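Local coordinates for protein endoglucanase (Clostridium thermocellum, PDB 2E4T) that hydrolyses internal beta-1,4-glucosidic bonds of cellulose and probably xyloglucan, as a family 44 glycoside hydrolase module of a larger multidomain enzyme, at residues D11-T16 and N462-S467. Residues are numbered along the deposited sequence; the frame is centred on the assembly and turned at random.
Sequences DIRIDT and NFSIDS
Ile12 gives its amide to the carbonyl of Asn462 and its own carbonyl to the amide of Ser464, thereby straddling Phe463; Ile14 repeats the pattern around Ile465, binding Ser464 O and Asp466 N. A fifth bond, from Thr16 N to Asp466 O (2.9 Å), carries the pairing to Thr16, where strand 8-22 is briefly broken. This alternation, with axes 4.6 Å apart and only 11° from a common direction, defines a regular parallel pair. Short CA-H...O approaches fill in between the bonds, such as Ile465 CA to Ile14 O at 3.3 Å.

Apolar contacts gather on the buried face that carries Ile12, Ile14, Phe463 and Ile465. The Phe463 side chain runs alongside Ile12 and presents a ring face to it: Ile12 CB stands 4.0 Å from the ring centroid, 19° off the normal, a CH-pi contact. Ile12 CG2 reaches Phe463 CE1 at 3.6 Å. With CG1 set beside its backbone N (chi1 -67°) and the arm extended beyond it, Ile14 brings CD1 to the ring edge. Ile448 of strand 442-452 packs on Ile14 and Phe463, and Phe500 stacks with the Phe463 ring.

Polar side chains occupy the other face. Asp11 OD1 lies 3.6 Å from Asn462 CB, whereas the Asn462 amide oxygen bonds to Thr501. Asp15 and Asp466 bring OD2 atoms within 4.4 Å, their carboxylates nearly perpendicular, probably a mildly unfavourable pairing; Asp15 OD1 is held by Ser17. At the break, Thr16 OG1 sits 3.3 Å from Ser467 CA and bonds to Asp443.

Strands 8-22 and 459-466 form the one parallel pair in an otherwise antiparallel sheet, building the N-terminal strand into the mainly C-terminal beta domain beside the TIM-like barrel, the two-domain plan of this family 44 catalytic module.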
ATOM      1  N   ASP A  11     -20.252  23.165  -6.642  1.00  8.34           N
ATOM      2  CA  ASP A  11     -20.839  22.435  -7.742  1.00  8.84           C
ATOM      3  C   ASP A  11     -20.045  21.144  -8.004  1.00  8.64           C
ATOM      4  O   ASP A  11     -18.807  21.177  -8.056  1.00  9.90           O
ATOM      5  CB  ASP A  11     -20.788  23.268  -9.006  1.00 11.26           C
ATOM      6  CG  ASP A  11     -21.640  24.521  -8.902  1.00 13.90           C
ATOM      7  OD1 ASP A  11     -22.684  24.481  -8.232  1.00 16.80           O
ATOM      8  OD2 ASP A  11     -21.279  25.563  -9.454  1.00 21.54           O
ATOM      9  N   ILE A  12     -20.761  20.036  -8.181  1.00  9.00           N
ATOM     10  CA  ILE A  12     -20.170  18.749  -8.527  1.00  9.06           C
ATOM     11  C   ILE A  12     -20.761  18.362  -9.901  1.00  9.03           C
ATOM     12  O   ILE A  12     -21.980  18.291 -10.053  1.00  9.93           O
ATOM     13  CB  ILE A  12     -20.483  17.661  -7.506  1.00  9.36           C
ATOM     14  CG1 ILE A  12     -20.158  18.011  -6.036  1.00 11.44           C
ATOM     15  CG2 ILE A  12     -19.837  16.335  -7.942  1.00 11.05           C
ATOM     16  CD1 ILE A  12     -18.713  18.177  -5.746  1.00 11.67           C
ATOM     17  N   ARG A  13     -19.876  18.100 -10.877  1.00  8.72           N
ATOM     18  CA  ARG A  13     -20.317  17.776 -12.227  1.00  8.59           C
ATOM     19  C   ARG A  13     -19.757  16.394 -12.582  1.00  7.99           C
ATOM     20  O   ARG A  13     -18.539  16.201 -12.567  1.00  9.16           O
ATOM     21  CB  ARG A  13     -19.802  18.805 -13.220  1.00 11.02           C
ATOM     22  CG  ARG A  13     -20.315  20.208 -12.852  0.50 12.10           C
ATOM     23  CD  ARG A  13     -19.958  21.272 -13.866  0.50 15.80           C
ATOM     24  NE  ARG A  13     -20.091  20.843 -15.262  0.50 20.50           N
ATOM     25  CZ  ARG A  13     -21.213  20.884 -15.988  0.50 23.39           C
ATOM     26  NH1 ARG A  13     -22.365  21.324 -15.473  0.50 22.91           N
ATOM     27  NH2 ARG A  13     -21.182  20.469 -17.251  0.50 25.68           N
ATOM     28  N   ILE A  14     -20.643  15.461 -12.898  1.00  7.79           N
ATOM     29  CA  ILE A  14     -20.257  14.073 -13.209  1.00  7.45           C
ATOM     30  C   ILE A  14     -20.694  13.756 -14.633  1.00  8.00           C
ATOM     31  O   ILE A  14     -21.797  14.158 -15.055  1.00  9.16           O
ATOM     32  CB  ILE A  14     -20.924  13.109 -12.222  1.00  7.64           C
ATOM     33  CG1 ILE A  14     -20.347  13.333 -10.829  1.00  8.78           C
ATOM     34  CG2 ILE A  14     -20.791  11.653 -12.653  1.00  9.01           C
ATOM     35  CD1 ILE A  14     -21.116  12.699  -9.705  1.00  9.39           C
ATOM     36  N   ASP A  15     -19.844  13.040 -15.379  1.00  8.31           N
ATOM     37  CA  ASP A  15     -20.250  12.548 -16.710  1.00  8.48           C
ATOM     38  C   ASP A  15     -19.906  11.077 -16.741  1.00  8.15           C
ATOM     39  O   ASP A  15     -18.718  10.699 -16.761  1.00  8.47           O
ATOM     40  CB  ASP A  15     -19.545  13.320 -17.796  1.00  9.72           C
ATOM     41  CG  ASP A  15     -19.905  12.843 -19.211  1.00 10.49           C
ATOM     42  OD1 ASP A  15     -20.517  11.771 -19.345  1.00 11.50           O
ATOM     43  OD2 ASP A  15     -19.540  13.578 -20.160  1.00 14.44           O
ATOM     44  N   THR A  16     -20.927  10.238 -16.634  1.00  8.74           N
ATOM     45  CA  THR A  16     -20.696   8.796 -16.510  1.00  8.39           C
ATOM     46  C   THR A  16     -20.121   8.172 -17.777  1.00  8.83           C
ATOM     47  O   THR A  16     -19.675   7.027 -17.710  1.00  9.87           O
ATOM     48  CB  THR A  16     -21.952   8.036 -16.109  1.00  9.70           C
ATOM     49  OG1 THR A  16     -22.880   8.135 -17.178  1.00 11.42           O
ATOM     50  CG2 THR A  16     -22.566   8.577 -14.866  1.00 11.81           C
ATOM     51  N   ASN A 462     -24.319  21.210  -5.191  1.00  8.12           N
ATOM     52  CA  ASN A 462     -25.245  21.141  -6.339  1.00  8.24           C
ATOM     53  C   ASN A 462     -24.678  20.167  -7.361  1.00  8.27           C
ATOM     54  O   ASN A 462     -23.628  20.460  -7.961  1.00  8.91           O
ATOM     55  CB  ASN A 462     -25.389  22.529  -6.975  1.00  9.62           C
ATOM     56  CG  ASN A 462     -26.102  23.500  -6.060  1.00 11.88           C
ATOM     57  OD1 ASN A 462     -27.006  23.116  -5.315  1.00 12.95           O
ATOM     58  ND2 ASN A 462     -25.634  24.746  -6.033  1.00 17.31           N
ATOM     59  N   PHE A 463     -25.330  19.024  -7.513  1.00  8.26           N
ATOM     60  CA  PHE A 463     -24.908  17.992  -8.447  1.00  8.20           C
ATOM     61  C   PHE A 463     -25.570  18.136  -9.795  1.00  8.57           C
ATOM     62  O   PHE A 463     -26.789  18.347  -9.878  1.00  9.56           O
ATOM     63  CB  PHE A 463     -25.279  16.607  -7.910  1.00  8.77           C
ATOM     64  CG  PHE A 463     -24.351  16.071  -6.850  1.00  9.12           C
ATOM     65  CD1 PHE A 463     -23.354  15.175  -7.220  1.00  9.24           C
ATOM     66  CD2 PHE A 463     -24.415  16.483  -5.527  1.00  9.17           C
ATOM     67  CE1 PHE A 463     -22.477  14.628  -6.281  1.00 10.72           C
ATOM     68  CE2 PHE A 463     -23.538  15.899  -4.579  1.00  9.57           C
ATOM     69  CZ  PHE A 463     -22.591  14.978  -4.992  1.00  9.78           C
ATOM     70  N   SER A 464     -24.773  17.956 -10.858  1.00  8.70           N
ATOM     71  CA  SER A 464     -25.283  17.870 -12.226  1.00  9.31           C
ATOM     72  C   SER A 464     -24.609  16.657 -12.856  1.00  8.81           C
ATOM     73  O   SER A 464     -23.357  16.591 -12.861  1.00 10.04           O
ATOM     74  CB  SER A 464     -24.896  19.138 -12.999  1.00 11.61           C
ATOM     75  OG  SER A 464     -25.438  20.298 -12.440  0.34 10.25           O
ATOM     76  N   ILE A 465     -25.399  15.718 -13.346  1.00  8.64           N
ATOM     77  CA  ILE A 465     -24.898  14.435 -13.840  1.00  8.57           C
ATOM     78  C   ILE A 465     -25.337  14.245 -15.286  1.00  9.71           C
ATOM     79  O   ILE A 465     -26.535  14.398 -15.598  1.00 11.26           O
ATOM     80  CB  ILE A 465     -25.411  13.305 -12.962  1.00  8.77           C
ATOM     81  CG1 ILE A 465     -24.931  13.508 -11.525  1.00 10.75           C
ATOM     82  CG2 ILE A 465     -24.953  11.951 -13.504  1.00 11.19           C
ATOM     83  CD1 ILE A 465     -25.666  12.655 -10.502  1.00 12.64           C
ATOM     84  N   ASP A 466     -24.390  13.881 -16.152  1.00  9.64           N
ATOM     85  CA  ASP A 466     -24.681  13.415 -17.490  1.00 11.30           C
ATOM     86  C   ASP A 466     -24.578  11.892 -17.490  1.00 11.96           C
ATOM     87  O   ASP A 466     -23.487  11.370 -17.225  1.00 13.00           O
ATOM     88  CB  ASP A 466     -23.702  14.049 -18.457  1.00 13.35           C
ATOM     89  CG  ASP A 466     -23.849  15.557 -18.585  1.00 21.97           C
ATOM     90  OD1 ASP A 466     -24.907  16.148 -18.302  1.00 28.86           O
ATOM     91  OD2 ASP A 466     -22.866  16.173 -19.036  1.00 29.09           O
ATOM     92  N   SER A 467     -25.661  11.170 -17.779  1.00 13.24           N
ATOM     93  CA  SER A 467     -25.674   9.715 -17.754  1.00 14.29           C
ATOM     94  C   SER A 467     -26.606   9.156 -18.746  1.00 15.82           C
ATOM     95  O   SER A 467     -27.506   9.877 -19.153  1.00 16.96           O
ATOM     96  CB  SER A 467     -26.126   9.239 -16.393  1.00 14.40           C
ATOM     97  OG  SER A 467     -26.277   7.829 -16.420  1.00 15.86           O
TER